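Long-range contacts in putative glutathionylspermidine synthase (Methylobacillus flagellatus, PDB 3N6X), which probably acts as an ATP-grasp ligase of the circularly permuted type, joining a carboxylate to an amine at the expense of ATP: residues A[163-168]-A[313-318]; A[141-146]-A[309-314]; A[223-228]-A[275-280]; A[104-109]-A[126-131]. All coordinates share one frame; numbering follows the deposited sequence.

Contact 1. Residues A[163-168]-A[313-318]; sequences NLRTPS and VGTGVA. With SO4 (sulfate ion), chain B.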
loop_
_atom_site.group_PDB
_atom_site.type_symbol
_atom_site.label_atom_id
_atom_site.label_comp_id
_atom_site.label_asym_id
_atom_site.label_seq_id
_atom_site.Cartn_x
_atom_site.Cartn_y
_atom_site.Cartn_z
ATOM N N ASN A 163 -1.195 -2.615 -4.514
ATOM C CA ASN A 163 -1.836 -3.380 -3.414
ATOM C C ASN A 163 -3.336 -3.187 -3.477
ATOM O O ASN A 163 -3.837 -2.148 -3.046
ATOM C CB ASN A 163 -1.294 -2.945 -2.043
ATOM C CG ASN A 163 0.198 -3.047 -1.924
ATOM O OD1 ASN A 163 0.754 -4.120 -1.663
ATOM N ND2 ASN A 163 0.882 -1.928 -2.132
ATOM N N LEU A 164 -4.057 -4.178 -4.040
ATOM C CA LEU A 164 -5.482 -4.062 -4.334
ATOM C C LEU A 164 -6.367 -5.086 -3.617
ATOM O O LEU A 164 -7.567 -5.161 -3.909
ATOM C CB LEU A 164 -5.703 -4.186 -5.875
ATOM C CG LEU A 164 -4.740 -3.428 -6.804
ATOM C CD1 LEU A 164 -4.908 -3.891 -8.228
ATOM C CD2 LEU A 164 -4.964 -1.944 -6.734
ATOM N N ARG A 165 -5.786 -5.918 -2.751
ATOM C CA ARG A 165 -6.537 -6.983 -2.076
ATOM C C ARG A 165 -7.185 -6.479 -0.772
ATOM O O ARG A 165 -8.399 -6.222 -0.754
ATOM C CB ARG A 165 -5.644 -8.230 -1.864
ATOM C CG ARG A 165 -5.286 -8.899 -3.199
ATOM C CD ARG A 165 -4.108 -9.833 -3.108
ATOM N NE ARG A 165 -3.476 -9.999 -4.413
ATOM C CZ ARG A 165 -2.786 -11.072 -4.783
ATOM N NH1 ARG A 165 -2.640 -12.094 -3.951
ATOM N NH2 ARG A 165 -2.252 -11.137 -5.993
ATOM N N THR A 166 -6.382 -6.303 0.297
ATOM C CA THR A 166 -6.829 -5.700 1.578
ATOM C C THR A 166 -5.716 -4.697 2.024
ATOM O O THR A 166 -5.038 -4.952 3.038
ATOM C CB THR A 166 -7.082 -6.808 2.669
ATOM O OG1 THR A 166 -5.879 -7.566 2.852
ATOM C CG2 THR A 166 -8.256 -7.742 2.321
ATOM N N PRO A 167 -5.383 -3.651 1.183
ATOM C CA PRO A 167 -4.250 -2.759 1.526
ATOM C C PRO A 167 -4.277 -2.235 2.958
ATOM O O PRO A 167 -5.348 -1.909 3.492
ATOM C CB PRO A 167 -4.350 -1.630 0.486
ATOM C CG PRO A 167 -5.713 -1.753 -0.090
ATOM C CD PRO A 167 -6.048 -3.201 -0.053
ATOM N N SER A 168 -3.102 -2.195 3.594
ATOM C CA SER A 168 -2.996 -1.777 4.992
ATOM C C SER A 168 -1.906 -0.732 5.200
ATOM O O SER A 168 -1.110 -0.482 4.298
ATOM C CB SER A 168 -2.741 -2.990 5.882
ATOM O OG SER A 168 -1.557 -3.665 5.484
ATOM N N VAL A 313 -14.382 -8.961 -4.939
ATOM C CA VAL A 313 -13.787 -10.282 -5.065
ATOM C C VAL A 313 -13.069 -10.333 -6.452
ATOM O O VAL A 313 -13.587 -9.787 -7.426
ATOM C CB VAL A 313 -14.902 -11.384 -4.951
ATOM C CG1 VAL A 313 -14.387 -12.757 -5.395
ATOM C CG2 VAL A 313 -15.469 -11.455 -3.532
ATOM N N GLY A 314 -11.883 -10.943 -6.501
ATOM C CA GLY A 314 -11.140 -11.127 -7.749
ATOM C C GLY A 314 -10.229 -9.994 -8.188
ATOM O O GLY A 314 -9.822 -9.956 -9.355
ATOM N N THR A 315 -9.867 -9.072 -7.264
ATOM C CA THR A 315 -8.952 -7.969 -7.616
ATOM C C THR A 315 -7.502 -8.447 -7.729
ATOM O O THR A 315 -6.675 -7.748 -8.321
ATOM C CB THR A 315 -9.053 -6.808 -6.610
ATOM O OG1 THR A 315 -8.657 -7.276 -5.320
ATOM C CG2 THR A 315 -10.443 -6.191 -6.563
ATOM N N GLY A 316 -7.203 -9.613 -7.131
ATOM C CA GLY A 316 -5.859 -10.181 -7.084
ATOM C C GLY A 316 -5.199 -10.387 -8.437
ATOM O O GLY A 316 -3.972 -10.416 -8.526
ATOM N N VAL A 317 -6.009 -10.549 -9.504
ATOM C CA VAL A 317 -5.487 -10.726 -10.850
ATOM C C VAL A 317 -4.761 -9.452 -11.353
ATOM O O VAL A 317 -3.857 -9.558 -12.175
ATOM C CB VAL A 317 -6.573 -11.249 -11.840
ATOM C CG1 VAL A 317 -7.616 -10.174 -12.165
ATOM C CG2 VAL A 317 -5.941 -11.794 -13.115
ATOM N N ALA A 318 -5.111 -8.266 -10.805
ATOM C CA ALA A 318 -4.507 -6.990 -11.224
ATOM C C ALA A 318 -3.201 -6.625 -10.476
ATOM O O ALA A 318 -2.368 -5.898 -11.027
ATOM C CB ALA A 318 -5.515 -5.870 -11.102
HETATM S S SO4 B . -2.740 -6.101 -0.213
HETATM O O1 SO4 B . -1.974 -4.976 0.287
HETATM O O2 SO4 B . -3.421 -5.728 -1.436
HETATM O O3 SO4 B . -1.837 -7.206 -0.454
HETATM O O4 SO4 B . -3.696 -6.514 0.775
#
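T315 and L164 make the firmer of two polar links: T315 OG1 donates to L164 O at 2.8 Å, coming down from above the carbonyl plane, 52° out of it. A chi1 of 62° sets OG1 between the backbone N and carbonyl carbon of T315, on the side facing the loop 163-168. With a second donor, N311 ND2, this buried carbonyl is gripped twice. The other link is looser. R165 NH2 reaches G316 O at 3.1 Å, but the N-H bends to 123° and the bond is weak; the main hold on the guanidinium is the salt bridge from R165 NE to D319. Glycine suits position 316, since a CB would probably press on R165 NE, which passes 3.6 Å from G316 CA. Apolar packing adds L164 CD1 against A318 CB at 3.5 Å. A sulfate, probably from the crystallisation liquor, is held on the loop by R165 N, which donates to sulfate O2 at 2.7 Å. T166 N donates to sulfate O4 at 2.7 Å. T166 OG1 is a longer third donor. Putting an alanine in place of R165 is likely to leave D319 without its cationic mate and the G316 carbonyl with one donor fewer. Backbone N-H groups gathered on one oxyanion suggest a loop suited to an anion, consistent with a phosphate or carboxylate site in an ATP-grasp ligase.

Contact 2. Residues A[141-146]-A[309-314]; sequences YAHIAG and LANAVG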
loop_
_atom_site.group_PDB
_atom_site.type_symbol
_atom_site.label_atom_id
_atom_site.label_comp_id
_atom_site.label_asym_id
_atom_site.label_seq_id
_atom_site.Cartn_x
_atom_site.Cartn_y
_atom_site.Cartn_z
ATOM N N TYR A 141 -13.611 -1.911 -8.379
ATOM C CA TYR A 141 -13.143 -3.185 -7.823
ATOM C C TYR A 141 -12.220 -2.937 -6.664
ATOM O O TYR A 141 -12.340 -3.601 -5.633
ATOM C CB TYR A 141 -12.438 -4.028 -8.888
ATOM C CG TYR A 141 -13.379 -4.619 -9.915
ATOM C CD1 TYR A 141 -13.889 -3.838 -10.958
ATOM C CD2 TYR A 141 -13.754 -5.964 -9.861
ATOM C CE1 TYR A 141 -14.789 -4.368 -11.885
ATOM C CE2 TYR A 141 -14.631 -6.513 -10.808
ATOM C CZ TYR A 141 -15.127 -5.717 -11.830
ATOM O OH TYR A 141 -15.970 -6.249 -12.779
ATOM N N ALA A 142 -11.270 -1.986 -6.837
ATOM C CA ALA A 142 -10.320 -1.617 -5.807
ATOM C C ALA A 142 -10.748 -0.288 -5.218
ATOM O O ALA A 142 -10.330 0.773 -5.700
ATOM C CB ALA A 142 -8.907 -1.512 -6.391
ATOM N N HIS A 143 -11.623 -0.348 -4.196
ATOM C CA HIS A 143 -12.148 0.828 -3.472
ATOM C C HIS A 143 -11.002 1.499 -2.743
ATOM O O HIS A 143 -10.973 2.721 -2.623
ATOM C CB HIS A 143 -13.276 0.397 -2.494
ATOM C CG HIS A 143 -14.394 -0.313 -3.187
ATOM N ND1 HIS A 143 -14.254 -1.622 -3.628
ATOM C CD2 HIS A 143 -15.594 0.159 -3.599
ATOM C CE1 HIS A 143 -15.386 -1.914 -4.261
ATOM N NE2 HIS A 143 -16.224 -0.874 -4.270
ATOM N N ILE A 144 -10.019 0.687 -2.300
ATOM C CA ILE A 144 -8.772 1.162 -1.715
ATOM C C ILE A 144 -7.608 0.511 -2.475
ATOM O O ILE A 144 -7.544 -0.726 -2.583
ATOM C CB ILE A 144 -8.666 0.871 -0.201
ATOM C CG1 ILE A 144 -9.943 1.290 0.561
ATOM C CG2 ILE A 144 -7.381 1.526 0.399
ATOM C CD1 ILE A 144 -9.931 0.891 1.995
ATOM N N ALA A 145 -6.662 1.335 -2.935
ATOM C CA ALA A 145 -5.478 0.863 -3.623
ATOM C C ALA A 145 -4.252 1.498 -3.014
ATOM O O ALA A 145 -4.159 2.725 -2.947
ATOM C CB ALA A 145 -5.564 1.220 -5.096
ATOM N N GLY A 146 -3.339 0.665 -2.546
ATOM C CA GLY A 146 -2.044 1.105 -2.044
ATOM C C GLY A 146 -1.014 1.052 -3.155
ATOM O O GLY A 146 -0.970 0.083 -3.916
ATOM N N LEU A 309 -19.297 -5.737 -1.733
ATOM C CA LEU A 309 -18.042 -6.093 -1.066
ATOM C C LEU A 309 -16.969 -5.130 -1.521
ATOM O O LEU A 309 -16.899 -4.792 -2.704
ATOM C CB LEU A 309 -17.623 -7.549 -1.377
ATOM C CG LEU A 309 -18.600 -8.659 -0.895
ATOM C CD1 LEU A 309 -18.080 -10.028 -1.251
ATOM C CD2 LEU A 309 -18.853 -8.569 0.599
ATOM N N ALA A 310 -16.191 -4.624 -0.583
ATOM C CA ALA A 310 -15.133 -3.669 -0.877
ATOM C C ALA A 310 -13.892 -4.026 -0.068
ATOM O O ALA A 310 -13.974 -4.077 1.144
ATOM C CB ALA A 310 -15.597 -2.258 -0.539
ATOM N N ASN A 311 -12.763 -4.363 -0.721
ATOM C CA ASN A 311 -12.623 -4.403 -2.186
ATOM C C ASN A 311 -13.387 -5.592 -2.785
ATOM O O ASN A 311 -13.722 -6.551 -2.076
ATOM C CB ASN A 311 -11.147 -4.468 -2.579
ATOM C CG ASN A 311 -10.379 -3.190 -2.313
ATOM O OD1 ASN A 311 -10.934 -2.152 -1.941
ATOM N ND2 ASN A 311 -9.091 -3.221 -2.559
ATOM N N ALA A 312 -13.730 -5.487 -4.068
ATOM C CA ALA A 312 -14.434 -6.532 -4.790
ATOM C C ALA A 312 -13.672 -7.843 -4.731
ATOM O O ALA A 312 -12.454 -7.842 -4.530
ATOM C CB ALA A 312 -14.617 -6.118 -6.242
ATOM N N VAL A 313 -14.382 -8.961 -4.939
ATOM C CA VAL A 313 -13.787 -10.282 -5.065
ATOM C C VAL A 313 -13.069 -10.333 -6.452
ATOM O O VAL A 313 -13.587 -9.787 -7.426
ATOM C CB VAL A 313 -14.902 -11.384 -4.951
ATOM C CG1 VAL A 313 -14.387 -12.757 -5.395
ATOM C CG2 VAL A 313 -15.469 -11.455 -3.532
ATOM N N GLY A 314 -11.883 -10.943 -6.501
ATOM C CA GLY A 314 -11.140 -11.127 -7.749
ATOM C C GLY A 314 -10.229 -9.994 -8.188
ATOM O O GLY A 314 -9.822 -9.956 -9.355
#
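The carboxamide of N311 clasps the backbone of I144 like a peptide group of a neighbouring strand. N311 ND2 donates to I144 O at 2.9 Å, nearly straight and onto a lone pair, while I144 N returns a bond to N311 OD1 at 3.0 Å. Both torsions serve this grip: chi1 of -70° swings CG beside the backbone N, and chi2 near zero turns the amide so that both its ends meet I144. ND2 has a further acceptor in L164, so the buried amide is firmly fixed in rotation. A cis peptide bond precedes N311, just after strand 308-310. H143 also carries CG beside its backbone N (chi1 -57°), and its ring slides past the N311 amide in the opposite direction, the planes 33° apart. A310 CB lies over one face of this ring, 3.5 Å from its centroid, a CH-pi contact that the small alanine permits at close range. Farther along, A312 N donates to Y141 O at 2.8 Å, and A312 CB rests 3.7 Å from Y141 CD2. Asparagine fits here because a short side chain carrying donor and acceptor can pair with both the N-H and the C=O of buried I144, welding the start of strand 144-151 to the turn after strand 308-310.

Contact 3. Residues A[223-228]-A[275-280]; sequences LTPGAY and RRIDDD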
loop_
_atom_site.group_PDB
_atom_site.type_symbol
_atom_site.label_atom_id
_atom_site.label_comp_id
_atom_site.label_asym_id
_atom_site.label_seq_id
_atom_site.Cartn_x
_atom_site.Cartn_y
_atom_site.Cartn_z
ATOM N N LEU A 223 -15.837 -6.351 8.005
ATOM C CA LEU A 223 -15.670 -7.785 8.270
ATOM C C LEU A 223 -14.186 -8.128 8.536
ATOM O O LEU A 223 -13.341 -7.956 7.661
ATOM C CB LEU A 223 -16.264 -8.625 7.128
ATOM C CG LEU A 223 -16.019 -10.133 7.146
ATOM C CD1 LEU A 223 -16.742 -10.816 8.322
ATOM C CD2 LEU A 223 -16.445 -10.758 5.831
ATOM N N THR A 224 -13.881 -8.532 9.779
ATOM C CA THR A 224 -12.522 -8.862 10.214
ATOM C C THR A 224 -12.346 -10.379 10.454
ATOM O O THR A 224 -13.286 -11.043 10.916
ATOM C CB THR A 224 -12.153 -8.053 11.495
ATOM O OG1 THR A 224 -10.798 -8.322 11.846
ATOM C CG2 THR A 224 -13.056 -8.392 12.700
ATOM N N PRO A 225 -11.128 -10.943 10.213
ATOM C CA PRO A 225 -10.903 -12.351 10.585
ATOM C C PRO A 225 -10.887 -12.535 12.109
ATOM O O PRO A 225 -11.235 -13.601 12.600
ATOM C CB PRO A 225 -9.553 -12.683 9.954
ATOM C CG PRO A 225 -8.876 -11.389 9.776
ATOM C CD PRO A 225 -9.912 -10.321 9.648
ATOM N N GLY A 226 -10.554 -11.469 12.838
ATOM C CA GLY A 226 -10.520 -11.477 14.296
ATOM C C GLY A 226 -9.155 -11.151 14.875
ATOM O O GLY A 226 -8.208 -10.856 14.128
ATOM N N ALA A 227 -9.043 -11.226 16.235
ATOM C CA ALA A 227 -7.837 -10.882 17.015
ATOM C C ALA A 227 -6.547 -11.603 16.621
ATOM O O ALA A 227 -5.471 -11.002 16.708
ATOM C CB ALA A 227 -8.102 -11.044 18.494
ATOM N N TYR A 228 -6.638 -12.868 16.176
ATOM C CA TYR A 228 -5.437 -13.606 15.768
ATOM C C TYR A 228 -4.993 -13.285 14.338
ATOM O O TYR A 228 -4.603 -14.176 13.576
ATOM C CB TYR A 228 -5.578 -15.107 16.020
ATOM C CG TYR A 228 -5.010 -15.525 17.359
ATOM C CD1 TYR A 228 -3.639 -15.698 17.534
ATOM C CD2 TYR A 228 -5.835 -15.674 18.475
ATOM C CE1 TYR A 228 -3.106 -16.050 18.771
ATOM C CE2 TYR A 228 -5.315 -16.043 19.713
ATOM C CZ TYR A 228 -3.947 -16.224 19.859
ATOM O OH TYR A 228 -3.420 -16.575 21.074
ATOM N N ARG A 275 -14.425 -5.491 3.431
ATOM C CA ARG A 275 -13.810 -6.770 3.801
ATOM C C ARG A 275 -12.318 -6.683 4.051
ATOM O O ARG A 275 -11.568 -6.189 3.203
ATOM C CB ARG A 275 -14.173 -7.917 2.806
ATOM C CG ARG A 275 -13.728 -7.696 1.372
ATOM C CD ARG A 275 -13.111 -8.943 0.766
ATOM N NE ARG A 275 -12.589 -8.683 -0.579
ATOM C CZ ARG A 275 -11.301 -8.774 -0.910
ATOM N NH1 ARG A 275 -10.404 -9.166 -0.013
ATOM N NH2 ARG A 275 -10.905 -8.497 -2.149
ATOM N N ARG A 276 -11.885 -7.138 5.230
ATOM C CA ARG A 276 -10.467 -7.211 5.550
ATOM C C ARG A 276 -10.062 -8.683 5.698
ATOM O O ARG A 276 -9.171 -9.031 6.471
ATOM C CB ARG A 276 -10.113 -6.347 6.783
ATOM C CG ARG A 276 -10.251 -4.823 6.533
ATOM C CD ARG A 276 -9.255 -4.268 5.499
ATOM N NE ARG A 276 -7.865 -4.380 5.960
ATOM C CZ ARG A 276 -7.194 -3.400 6.551
ATOM N NH1 ARG A 276 -7.753 -2.207 6.712
ATOM N NH2 ARG A 276 -5.955 -3.601 6.979
ATOM N N ILE A 277 -10.738 -9.537 4.937
ATOM C CA ILE A 277 -10.492 -10.977 4.856
ATOM C C ILE A 277 -10.179 -11.303 3.386
ATOM O O ILE A 277 -10.750 -10.671 2.499
ATOM C CB ILE A 277 -11.751 -11.762 5.361
ATOM C CG1 ILE A 277 -12.022 -11.477 6.853
ATOM C CG2 ILE A 277 -11.616 -13.247 5.106
ATOM C CD1 ILE A 277 -13.127 -12.268 7.468
ATOM N N ASP A 278 -9.273 -12.272 3.122
ATOM C CA ASP A 278 -8.957 -12.676 1.743
ATOM C C ASP A 278 -10.151 -13.350 1.095
ATOM O O ASP A 278 -10.929 -14.012 1.789
ATOM C CB ASP A 278 -7.757 -13.630 1.723
ATOM C CG ASP A 278 -6.424 -12.965 2.006
ATOM O OD1 ASP A 278 -6.191 -11.842 1.480
ATOM O OD2 ASP A 278 -5.582 -13.597 2.683
ATOM N N ASP A 279 -10.291 -13.205 -0.249
ATOM C CA ASP A 279 -11.350 -13.851 -1.057
ATOM C C ASP A 279 -11.580 -15.278 -0.636
ATOM O O ASP A 279 -12.711 -15.687 -0.441
ATOM C CB ASP A 279 -10.948 -13.868 -2.553
ATOM C CG ASP A 279 -11.076 -12.553 -3.255
ATOM O OD1 ASP A 279 -11.610 -11.607 -2.644
ATOM O OD2 ASP A 279 -10.673 -12.473 -4.432
ATOM N N ASP A 280 -10.502 -16.054 -0.571
ATOM C CA ASP A 280 -10.508 -17.480 -0.266
ATOM C C ASP A 280 -11.283 -17.841 0.984
ATOM O O ASP A 280 -11.751 -18.970 1.095
ATOM C CB ASP A 280 -9.063 -17.978 -0.120
ATOM C CG ASP A 280 -8.436 -18.414 -1.408
ATOM O OD1 ASP A 280 -9.176 -18.891 -2.293
ATOM O OD2 ASP A 280 -7.190 -18.356 -1.508
#
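I277 leans across to L223 and P225, meeting them in two different ways. Against L223 it crosses obliquely, its CD1 lying 3.6 Å from L223 CG in the fork between the two methyls. Against P225 the two side chains run past each other in opposite directions, with I277 CG1 3.7 Å from P225 CD. The extended ethyl branch makes this possible: CG1 stands anti to the carbonyl carbon and chi2 is -175°, which carries I277 CD1 on to T224 C, 3.6 Å away. Replacing I277 by alanine would remove this branch and is likely to open a gap between L223 and the proline ring. The backbones are joined where parallel strands 220-223 and 268-275 run out, by R276 N donating to L223 O at 2.9 Å. Both arginines direct their charged ends to other partners. R276 bends at chi2 and chi3 toward Y274 and E234. R275 NH1 bonds I277 O at 2.9 Å, D279 OD1 lies over the R275 guanidinium face as a charge partner only, and NE and NH2 serve the carbonyls of N311 and A312. The aliphatic contact thus packs the strand ends together, while R275, with its charge probably balanced by D279, ties the same loop to the turn after strand 308-310.

Contact 4. Residues A[104-109]-A[126-131]; sequences DVYHDQ and QYRPEM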
loop_
_atom_site.group_PDB
_atom_site.type_symbol
_atom_site.label_atom_id
_atom_site.label_comp_id
_atom_site.label_asym_id
_atom_site.label_seq_id
_atom_site.Cartn_x
_atom_site.Cartn_y
_atom_site.Cartn_z
ATOM N N ASP A 104 -12.774 -5.018 -17.410
ATOM C CA ASP A 104 -12.560 -5.641 -18.717
ATOM C C ASP A 104 -12.324 -7.173 -18.639
ATOM O O ASP A 104 -13.002 -7.908 -19.362
ATOM C CB ASP A 104 -11.428 -4.936 -19.473
ATOM C CG ASP A 104 -11.327 -5.279 -20.948
ATOM O OD1 ASP A 104 -12.367 -5.572 -21.560
ATOM O OD2 ASP A 104 -10.231 -5.160 -21.502
ATOM N N VAL A 105 -11.410 -7.663 -17.726
ATOM C CA VAL A 105 -11.137 -9.119 -17.606
ATOM C C VAL A 105 -12.340 -9.951 -17.247
ATOM O O VAL A 105 -12.356 -11.160 -17.533
ATOM C CB VAL A 105 -9.935 -9.510 -16.711
ATOM C CG1 VAL A 105 -8.636 -9.255 -17.404
ATOM C CG2 VAL A 105 -9.992 -8.848 -15.336
ATOM N N TYR A 106 -13.285 -9.361 -16.497
ATOM C CA TYR A 106 -14.478 -10.081 -16.049
ATOM C C TYR A 106 -15.684 -9.775 -16.941
ATOM O O TYR A 106 -16.800 -10.194 -16.635
ATOM C CB TYR A 106 -14.762 -9.774 -14.572
ATOM C CG TYR A 106 -13.697 -10.318 -13.646
ATOM C CD1 TYR A 106 -13.397 -11.675 -13.621
ATOM C CD2 TYR A 106 -13.020 -9.483 -12.758
ATOM C CE1 TYR A 106 -12.424 -12.185 -12.765
ATOM C CE2 TYR A 106 -12.047 -9.985 -11.890
ATOM C CZ TYR A 106 -11.750 -11.338 -11.902
ATOM O OH TYR A 106 -10.792 -11.855 -11.072
ATOM N N HIS A 107 -15.449 -9.076 -18.071
ATOM C CA HIS A 107 -16.508 -8.757 -19.021
ATOM C C HIS A 107 -16.127 -9.125 -20.450
ATOM O O HIS A 107 -15.995 -10.306 -20.726
ATOM C CB HIS A 107 -17.025 -7.305 -18.854
ATOM C CG HIS A 107 -17.816 -7.117 -17.587
ATOM N ND1 HIS A 107 -17.196 -6.782 -16.383
ATOM C CD2 HIS A 107 -19.134 -7.328 -17.350
ATOM C CE1 HIS A 107 -18.162 -6.753 -15.477
ATOM N NE2 HIS A 107 -19.341 -7.086 -16.003
ATOM N N ASP A 108 -15.923 -8.145 -21.351
ATOM C CA ASP A 108 -15.625 -8.432 -22.759
ATOM C C ASP A 108 -14.180 -8.804 -23.058
ATOM O O ASP A 108 -13.893 -9.264 -24.165
ATOM C CB ASP A 108 -16.111 -7.300 -23.675
ATOM C CG ASP A 108 -17.635 -7.125 -23.668
ATOM O OD1 ASP A 108 -18.350 -8.119 -23.380
ATOM O OD2 ASP A 108 -18.104 -6.008 -23.969
ATOM N N GLN A 109 -13.270 -8.628 -22.078
ATOM C CA GLN A 109 -11.839 -8.957 -22.234
ATOM C C GLN A 109 -11.242 -8.340 -23.503
ATOM O O GLN A 109 -10.497 -9.001 -24.225
ATOM C CB GLN A 109 -11.604 -10.477 -22.159
ATOM C CG GLN A 109 -12.101 -11.073 -20.840
ATOM C CD GLN A 109 -11.953 -12.570 -20.747
ATOM O OE1 GLN A 109 -11.895 -13.278 -21.747
ATOM N NE2 GLN A 109 -11.945 -13.089 -19.526
ATOM N N GLN A 126 -5.542 -16.036 -9.077
ATOM C CA GLN A 126 -6.213 -14.833 -8.586
ATOM C C GLN A 126 -7.369 -14.390 -9.501
ATOM O O GLN A 126 -8.226 -13.616 -9.068
ATOM C CB GLN A 126 -5.199 -13.706 -8.365
ATOM C CG GLN A 126 -4.285 -13.932 -7.157
ATOM C CD GLN A 126 -5.073 -14.147 -5.888
ATOM O OE1 GLN A 126 -5.953 -13.360 -5.531
ATOM N NE2 GLN A 126 -4.797 -15.237 -5.200
ATOM N N TYR A 127 -7.417 -14.909 -10.749
ATOM C CA TYR A 127 -8.535 -14.645 -11.650
ATOM C C TYR A 127 -9.704 -15.509 -11.180
ATOM O O TYR A 127 -9.556 -16.723 -11.091
ATOM C CB TYR A 127 -8.168 -14.959 -13.126
ATOM C CG TYR A 127 -9.346 -14.832 -14.075
ATOM C CD1 TYR A 127 -9.686 -13.604 -14.635
ATOM C CD2 TYR A 127 -10.187 -15.920 -14.328
ATOM C CE1 TYR A 127 -10.805 -13.466 -15.462
ATOM C CE2 TYR A 127 -11.310 -15.792 -15.149
ATOM C CZ TYR A 127 -11.609 -14.565 -15.720
ATOM O OH TYR A 127 -12.710 -14.437 -16.531
ATOM N N ARG A 128 -10.836 -14.881 -10.808
ATOM C CA ARG A 128 -11.989 -15.605 -10.257
ATOM C C ARG A 128 -13.095 -15.730 -11.279
ATOM O O ARG A 128 -13.801 -14.752 -11.557
ATOM C CB ARG A 128 -12.513 -14.932 -8.962
ATOM C CG ARG A 128 -11.433 -14.634 -7.926
ATOM C CD ARG A 128 -11.224 -15.762 -6.943
ATOM N NE ARG A 128 -10.122 -15.471 -6.026
ATOM C CZ ARG A 128 -9.580 -16.366 -5.209
ATOM N NH1 ARG A 128 -10.041 -17.611 -5.179
ATOM N NH2 ARG A 128 -8.579 -16.024 -4.411
ATOM N N PRO A 129 -13.283 -16.941 -11.859
ATOM C CA PRO A 129 -14.364 -17.120 -12.849
ATOM C C PRO A 129 -15.763 -16.839 -12.273
ATOM O O PRO A 129 -16.682 -16.535 -13.037
ATOM C CB PRO A 129 -14.199 -18.581 -13.296
ATOM C CG PRO A 129 -13.428 -19.238 -12.201
ATOM C CD PRO A 129 -12.530 -18.196 -11.641
ATOM N N GLU A 130 -15.898 -16.851 -10.913
ATOM C CA GLU A 130 -17.151 -16.522 -10.182
ATOM C C GLU A 130 -17.541 -15.063 -10.393
ATOM O O GLU A 130 -18.710 -14.691 -10.214
ATOM C CB GLU A 130 -16.988 -16.789 -8.671
ATOM C CG GLU A 130 -16.733 -18.253 -8.322
ATOM C CD GLU A 130 -15.285 -18.704 -8.374
ATOM O OE1 GLU A 130 -14.405 -17.885 -8.732
ATOM O OE2 GLU A 130 -15.032 -19.888 -8.063
HETATM N N MSE A 131 -16.560 -14.230 -10.776
HETATM C CA MSE A 131 -16.764 -12.792 -11.016
HETATM C C MSE A 131 -17.009 -12.453 -12.494
HETATM O O MSE A 131 -17.320 -11.309 -12.808
HETATM C CB MSE A 131 -15.586 -11.998 -10.443
HETATM C CG MSE A 131 -15.572 -12.012 -8.918
HETATM SE SE MSE A 131 -17.280 -11.301 -8.175
HETATM C CE MSE A 131 -17.024 -9.430 -8.680
#
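The ring of Y106 is a flat wedge driven from the end of helix 81-105 into a hollow of segment 126-131. M131 CB sits over the centre of one face in a CH-pi contact, 3.9 Å from the centroid of the Y106 ring and 10° off its normal; V105 CG2 covers the opposite face toward the rim. Beside it stands Y127: the planes are tilted only modestly, but the rings are displaced until they scarcely overlap, with centroids 5.0 Å apart. The tight spot is at their margins, where Y106 CE1 lies over the Y127 face, 3.4 Å from Y127 CE1. Y127 reaches there because its CG is anti to the backbone N, chi1 174°, which brings the ring edge to V105 O. At the bottom of the hollow the backbone of R128 meets the wedge: R128 N donates to Y106 OH at 3.0 Å, almost straight at 174° and in the ring plane, and the same hydroxyl bonds G314 O. M131 O packs against the root of the wedge, 3.5 Å from Y106 CB. Q109 stretches its extended side chain alongside, NE2 donating to V105 O at 2.8 Å. M131 is a selenomethionine; its CB does the touching. Tyrosine suits 106 because it offers two apolar faces to be packed and a hydroxyl that, gripped by two partners, fixes the ring's depth and links the helix end with the loop that leads to helix 316-319.

From the N terminus, contact 4 comes first: it closes a short loop that joins the end of helix 81-105 to residues 126-131. Contact 2 then opens at strand 144-151 and contact 1 after strand 157-163; they close in the same order, at 309-314 and 313-318, so their loops cross and share V313 and G314. Contact 3, between 223-228 and 275-280, lies within both of these loops and joins the ends of parallel strands. Contacts 1 and 2 bring the sheet of strand 144-151 against the sheet holding strands 268-275 and 308-310. G314, shared by contacts 1 and 2, bonds Y106 of contact 4 through its carbonyl, and R128 of contact 4 makes a salt bridge to D280 of contact 3.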